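Local structure of nine-heme cytochrome C (Desulfovibrio desulfuricans, 1OFW) at residues S12-F17 / F35-H40. The protein carries electrons through nine c-type hemes and may form part of a transmembrane redox complex that passes them to the cytoplasm for sulfate reduction. Residues are numbered along the deposited sequence; the frame is centred on the assembly and turned at random.
With HEC (heme c), chain C.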
ATOM      1  N   SER A  12     -13.758  10.384 -15.654  1.00 14.49           N
ATOM      2  CA  SER A  12     -13.992   9.245 -14.772  1.00 14.56           C
ATOM      3  C   SER A  12     -12.683   8.582 -14.435  1.00 14.35           C
ATOM      4  O   SER A  12     -12.436   8.209 -13.281  1.00 15.17           O
ATOM      5  CB  SER A  12     -14.953   8.265 -15.473  1.00 17.07           C
ATOM      6  OG  SER A  12     -15.375   7.250 -14.554  1.00 17.76           O
ATOM      7  N   ALA A  13     -11.870   8.413 -15.460  1.00 14.59           N
ATOM      8  CA  ALA A  13     -10.509   7.901 -15.333  1.00 15.40           C
ATOM      9  C   ALA A  13      -9.593   8.723 -16.241  1.00 14.61           C
ATOM     10  O   ALA A  13     -10.055   9.151 -17.290  1.00 15.66           O
ATOM     11  CB  ALA A  13     -10.435   6.421 -15.649  1.00 15.08           C
ATOM     12  N   ILE A  14      -8.365   8.949 -15.825  1.00 14.47           N
ATOM     13  CA  ILE A  14      -7.455   9.935 -16.349  1.00 16.70           C
ATOM     14  C   ILE A  14      -6.075   9.317 -16.541  1.00 15.08           C
ATOM     15  O   ILE A  14      -5.550   8.843 -15.540  1.00 14.33           O
ATOM     16  CB  ILE A  14      -7.311  11.140 -15.359  1.00 16.38           C
ATOM     17  CG1 ILE A  14      -8.629  11.845 -15.057  1.00 24.29           C
ATOM     18  CG2 ILE A  14      -6.227  12.109 -15.819  1.00 24.52           C
ATOM     19  CD1 ILE A  14      -8.671  12.748 -13.834  1.00 22.74           C
ATOM     20  N   VAL A  15      -5.494   9.368 -17.720  1.00 13.38           N
ATOM     21  CA  VAL A  15      -4.072   9.036 -17.861  1.00 14.60           C
ATOM     22  C   VAL A  15      -3.226  10.259 -17.460  1.00 16.65           C
ATOM     23  O   VAL A  15      -3.409  11.352 -18.010  1.00 15.15           O
ATOM     24  CB  VAL A  15      -3.669   8.619 -19.267  1.00 14.71           C
ATOM     25  CG1 VAL A  15      -2.258   8.059 -19.245  1.00 15.88           C
ATOM     26  CG2 VAL A  15      -4.631   7.575 -19.844  1.00 15.30           C
ATOM     27  N   MET A  16      -2.315  10.079 -16.521  1.00 12.24           N
ATOM     28  CA  MET A  16      -1.373  11.054 -16.031  1.00 13.63           C
ATOM     29  C   MET A  16       0.015  10.763 -16.567  1.00 16.83           C
ATOM     30  O   MET A  16       0.601   9.692 -16.405  1.00 14.10           O
ATOM     31  CB  MET A  16      -1.347  11.059 -14.499  1.00 13.79           C
ATOM     32  CG  MET A  16      -2.723  11.317 -13.882  1.00 13.02           C
ATOM     33  SD  MET A  16      -2.746  11.170 -12.095  1.00 15.07           S
ATOM     34  CE  MET A  16      -1.775  12.593 -11.626  1.00 15.16           C
ATOM     35  N   PHE A  17       0.574  11.764 -17.261  1.00 13.11           N
ATOM     36  CA  PHE A  17       1.837  11.618 -17.938  1.00 12.61           C
ATOM     37  C   PHE A  17       2.958  12.398 -17.284  1.00 13.75           C
ATOM     38  O   PHE A  17       2.715  13.313 -16.486  1.00 16.58           O
ATOM     39  CB  PHE A  17       1.721  12.156 -19.384  1.00 16.30           C
ATOM     40  CG  PHE A  17       0.852  11.300 -20.272  1.00 14.98           C
ATOM     41  CD1 PHE A  17      -0.496  11.578 -20.393  1.00 13.98           C
ATOM     42  CD2 PHE A  17       1.367  10.251 -20.984  1.00 14.14           C
ATOM     43  CE1 PHE A  17      -1.256  10.796 -21.210  1.00 13.41           C
ATOM     44  CE2 PHE A  17       0.618   9.445 -21.816  1.00 15.53           C
ATOM     45  CZ  PHE A  17      -0.726   9.746 -21.938  1.00 15.21           C
ATOM     46  N   PHE A  35      -5.442   7.094 -13.233  1.00 13.00           N
ATOM     47  CA  PHE A  35      -6.032   7.486 -11.982  1.00 11.23           C
ATOM     48  C   PHE A  35      -7.545   7.399 -12.114  1.00 14.60           C
ATOM     49  O   PHE A  35      -8.112   8.014 -13.019  1.00 13.33           O
ATOM     50  CB  PHE A  35      -5.595   8.906 -11.629  1.00 13.03           C
ATOM     51  CG  PHE A  35      -6.251   9.445 -10.377  1.00 12.21           C
ATOM     52  CD1 PHE A  35      -5.905   8.963  -9.120  1.00 12.90           C
ATOM     53  CD2 PHE A  35      -7.225  10.413 -10.421  1.00 13.24           C
ATOM     54  CE1 PHE A  35      -6.475   9.432  -7.977  1.00 11.87           C
ATOM     55  CE2 PHE A  35      -7.788  10.882  -9.257  1.00 12.72           C
ATOM     56  CZ  PHE A  35      -7.461  10.400  -8.012  1.00 11.42           C
ATOM     57  N   ASN A  36      -8.207   6.643 -11.242  1.00 11.98           N
ATOM     58  CA  ASN A  36      -9.651   6.467 -11.251  1.00 11.94           C
ATOM     59  C   ASN A  36     -10.293   7.525 -10.377  1.00 13.18           C
ATOM     60  O   ASN A  36     -10.444   7.411  -9.149  1.00 12.77           O
ATOM     61  CB  ASN A  36      -9.995   5.034 -10.795  1.00 12.39           C
ATOM     62  CG  ASN A  36     -11.434   4.704 -11.152  1.00 15.25           C
ATOM     63  OD1 ASN A  36     -12.285   5.580 -11.014  1.00 14.00           O
ATOM     64  ND2 ASN A  36     -11.702   3.467 -11.585  1.00 17.50           N
ATOM     65  N   HIS A  37     -10.636   8.653 -11.021  1.00 12.40           N
ATOM     66  CA  HIS A  37     -11.163   9.796 -10.318  1.00 10.69           C
ATOM     67  C   HIS A  37     -12.524   9.486  -9.713  1.00 12.88           C
ATOM     68  O   HIS A  37     -12.858   9.945  -8.630  1.00 14.06           O
ATOM     69  CB  HIS A  37     -11.240  11.009 -11.266  1.00 12.03           C
ATOM     70  CG  HIS A  37     -11.315  12.319 -10.560  1.00 12.40           C
ATOM     71  ND1 HIS A  37     -12.419  12.819  -9.916  1.00 13.86           N
ATOM     72  CD2 HIS A  37     -10.356  13.278 -10.354  1.00 12.45           C
ATOM     73  CE1 HIS A  37     -12.146  13.993  -9.379  1.00 12.47           C
ATOM     74  NE2 HIS A  37     -10.887  14.304  -9.629  1.00 12.41           N
ATOM     75  N   LEU A  38     -13.304   8.695 -10.451  1.00 14.06           N
ATOM     76  CA  LEU A  38     -14.649   8.330  -9.989  1.00 14.32           C
ATOM     77  C   LEU A  38     -14.561   7.648  -8.631  1.00 14.18           C
ATOM     78  O   LEU A  38     -15.313   8.030  -7.731  1.00 15.35           O
ATOM     79  CB  LEU A  38     -15.306   7.450 -11.042  1.00 15.39           C
ATOM     80  CG  LEU A  38     -16.708   6.906 -10.695  1.00 17.63           C
ATOM     81  CD1 LEU A  38     -17.732   8.003 -10.878  1.00 19.46           C
ATOM     82  CD2 LEU A  38     -17.069   5.669 -11.498  1.00 19.01           C
ATOM     83  N   ILE A  39     -13.644   6.680  -8.531  1.00 14.56           N
ATOM     84  CA  ILE A  39     -13.554   5.946  -7.252  1.00 14.64           C
ATOM     85  C   ILE A  39     -13.136   6.872  -6.150  1.00 15.83           C
ATOM     86  O   ILE A  39     -13.671   6.861  -5.024  1.00 16.15           O
ATOM     87  CB  ILE A  39     -12.613   4.729  -7.399  1.00 14.64           C
ATOM     88  CG1 ILE A  39     -13.371   3.565  -8.065  1.00 18.07           C
ATOM     89  CG2 ILE A  39     -11.946   4.322  -6.116  1.00 22.53           C
ATOM     90  CD1 ILE A  39     -12.437   2.484  -8.593  1.00 28.76           C
ATOM     91  N   HIS A  40     -12.151   7.723  -6.450  1.00 14.02           N
ATOM     92  CA  HIS A  40     -11.619   8.594  -5.408  1.00 13.14           C
ATOM     93  C   HIS A  40     -12.615   9.667  -4.966  1.00 15.87           C
ATOM     94  O   HIS A  40     -12.783   9.911  -3.777  1.00 15.89           O
ATOM     95  CB  HIS A  40     -10.313   9.236  -5.884  1.00 13.76           C
ATOM     96  CG  HIS A  40      -9.134   8.288  -5.786  1.00 13.18           C
ATOM     97  ND1 HIS A  40      -8.829   7.334  -6.740  1.00 14.52           N
ATOM     98  CD2 HIS A  40      -8.179   8.181  -4.826  1.00 12.51           C
ATOM     99  CE1 HIS A  40      -7.745   6.675  -6.359  1.00 13.68           C
ATOM    100  NE2 HIS A  40      -7.328   7.177  -5.207  1.00 12.26           N
TER
HETATM  101 FE   HEC C1294      -9.885  15.914  -8.958  1.00 13.23          FE
HETATM  102  CHA HEC C1294      -8.260  15.859 -11.945  1.00 13.70           C
HETATM  103  CHB HEC C1294     -12.142  18.181 -10.186  1.00 12.82           C
HETATM  104  CHC HEC C1294     -11.777  15.542  -6.163  1.00 16.03           C
HETATM  105  CHD HEC C1294      -7.373  14.084  -7.531  1.00 11.99           C
HETATM  106  NA  HEC C1294     -10.136  16.835 -10.696  1.00 11.50           N
HETATM  107  C1A HEC C1294      -9.381  16.655 -11.833  1.00 11.19           C
HETATM  108  C2A HEC C1294      -9.924  17.489 -12.900  1.00 12.68           C
HETATM  109  C3A HEC C1294     -10.986  18.136 -12.404  1.00 15.22           C
HETATM  110  C4A HEC C1294     -11.141  17.740 -11.022  1.00 13.33           C
HETATM  111  CMA HEC C1294     -11.946  19.139 -13.079  1.00 17.44           C
HETATM  112  CAA HEC C1294      -9.334  17.616 -14.321  1.00 14.18           C
HETATM  113  CBA HEC C1294      -8.380  18.833 -14.276  1.00 17.83           C
HETATM  114  CGA HEC C1294      -7.486  19.059 -15.465  1.00 19.70           C
HETATM  115  O1A HEC C1294      -7.110  18.116 -16.189  1.00 19.75           O
HETATM  116  O2A HEC C1294      -7.153  20.258 -15.675  1.00 18.20           O
HETATM  117  NB  HEC C1294     -11.575  16.739  -8.294  1.00 11.92           N
HETATM  118  C1B HEC C1294     -12.378  17.687  -8.929  1.00 13.08           C
HETATM  119  C2B HEC C1294     -13.485  18.040  -8.058  1.00 16.09           C
HETATM  120  C3B HEC C1294     -13.424  17.260  -6.965  1.00 15.25           C
HETATM  121  C4B HEC C1294     -12.212  16.446  -7.119  1.00 15.58           C
HETATM  122  CMB HEC C1294     -14.532  19.126  -8.410  1.00 17.76           C
HETATM  123  CAB HEC C1294     -14.354  17.149  -5.762  1.00 14.90           C
HETATM  124  CBB HEC C1294     -15.775  16.722  -6.148  1.00 15.17           C
HETATM  125  NC  HEC C1294      -9.618  15.008  -7.210  1.00 12.78           N
HETATM  126  C1C HEC C1294     -10.520  14.964  -6.187  1.00 12.96           C
HETATM  127  C2C HEC C1294      -9.975  14.210  -5.087  1.00 12.66           C
HETATM  128  C3C HEC C1294      -8.733  13.834  -5.436  1.00 12.16           C
HETATM  129  C4C HEC C1294      -8.496  14.310  -6.773  1.00 11.72           C
HETATM  130  CMC HEC C1294     -10.706  13.976  -3.748  1.00 18.55           C
HETATM  131  CAC HEC C1294      -7.658  13.115  -4.614  1.00 11.64           C
HETATM  132  CBC HEC C1294      -8.083  11.761  -4.036  1.00 13.97           C
HETATM  133  ND  HEC C1294      -8.145  15.177  -9.586  1.00 11.85           N
HETATM  134  C1D HEC C1294      -7.234  14.433  -8.860  1.00 11.97           C
HETATM  135  C2D HEC C1294      -6.144  14.043  -9.702  1.00 13.48           C
HETATM  136  C3D HEC C1294      -6.415  14.455 -10.954  1.00 14.30           C
HETATM  137  C4D HEC C1294      -7.667  15.205 -10.869  1.00 12.74           C
HETATM  138  CMD HEC C1294      -4.916  13.245  -9.171  1.00 15.36           C
HETATM  139  CAD HEC C1294      -5.625  14.206 -12.239  1.00 16.41           C
HETATM  140  CBD HEC C1294      -4.757  15.410 -12.664  1.00 18.97           C
HETATM  141  CGD HEC C1294      -4.045  15.071 -14.004  1.00 19.77           C
HETATM  142  O1D HEC C1294      -2.811  15.246 -13.990  1.00 27.94           O
HETATM  143  O2D HEC C1294      -4.683  14.680 -14.994  1.00 24.25           O
HETATM  144  O   HOH W   1     -13.664   5.272 -13.619  1.00 19.74           O
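The Phe35 ring has Ile14 CD1 and His37 CD2 at its edge, near the ring plane, and the heme methyl CMD over one face, offset toward the rim. Met16 SD comes to the same ring obliquely, 5.2 Å from its centroid and 46° off the normal, a Met-aromatic contact in which the sulfur also lies against Phe35 CB. A bend at chi3 (69°) carries Met16 CE on toward the heme. CE2 of Phe35 touches heme C2D at 3.6 Å, while CE1 sits over the centre of one face of the His40 imidazole. Ile14 CD1 also meets His37 CD2, obliquely to that ring, at 3.9 Å. With CG anti to the backbone N (chi1 -160°), the His37 imidazole reaches the heme, where NE2 binds the iron at 2.0 Å opposite His51; Glu41 OE1 accepts a hydrogen bond from His37 ND1, which should fix the ring's rotation. The backbones form the two-stranded antiparallel sheet of 13-16 with 33-36 in the N-terminal class III cytochrome c region, and the chain of 33-36 leads on into helix 37-43, which presents His37 to heme 1 and His40 to heme 3. Ile14 and Phe35 are a hydrogen-bonded pair: Phe35 N gives to Ile14 O at 2.9 Å, and Ile14 N to Phe35 O along a more bent path. Ser12 O takes Leu38 N on a lone pair in the carbonyl plane. Asn36 is the N-cap, its OD1 receiving Ile39 N from above the amide plane; a water donates to this OD1 and to Ser12 OG, which is also bonded to Glu4 O. Asn36 O accepts from both His40 N and His40 ND1, the latter at 2.9 Å within the imidazole plane, which should help hold the ring whose NE2, with His101, ligates the iron of heme 3.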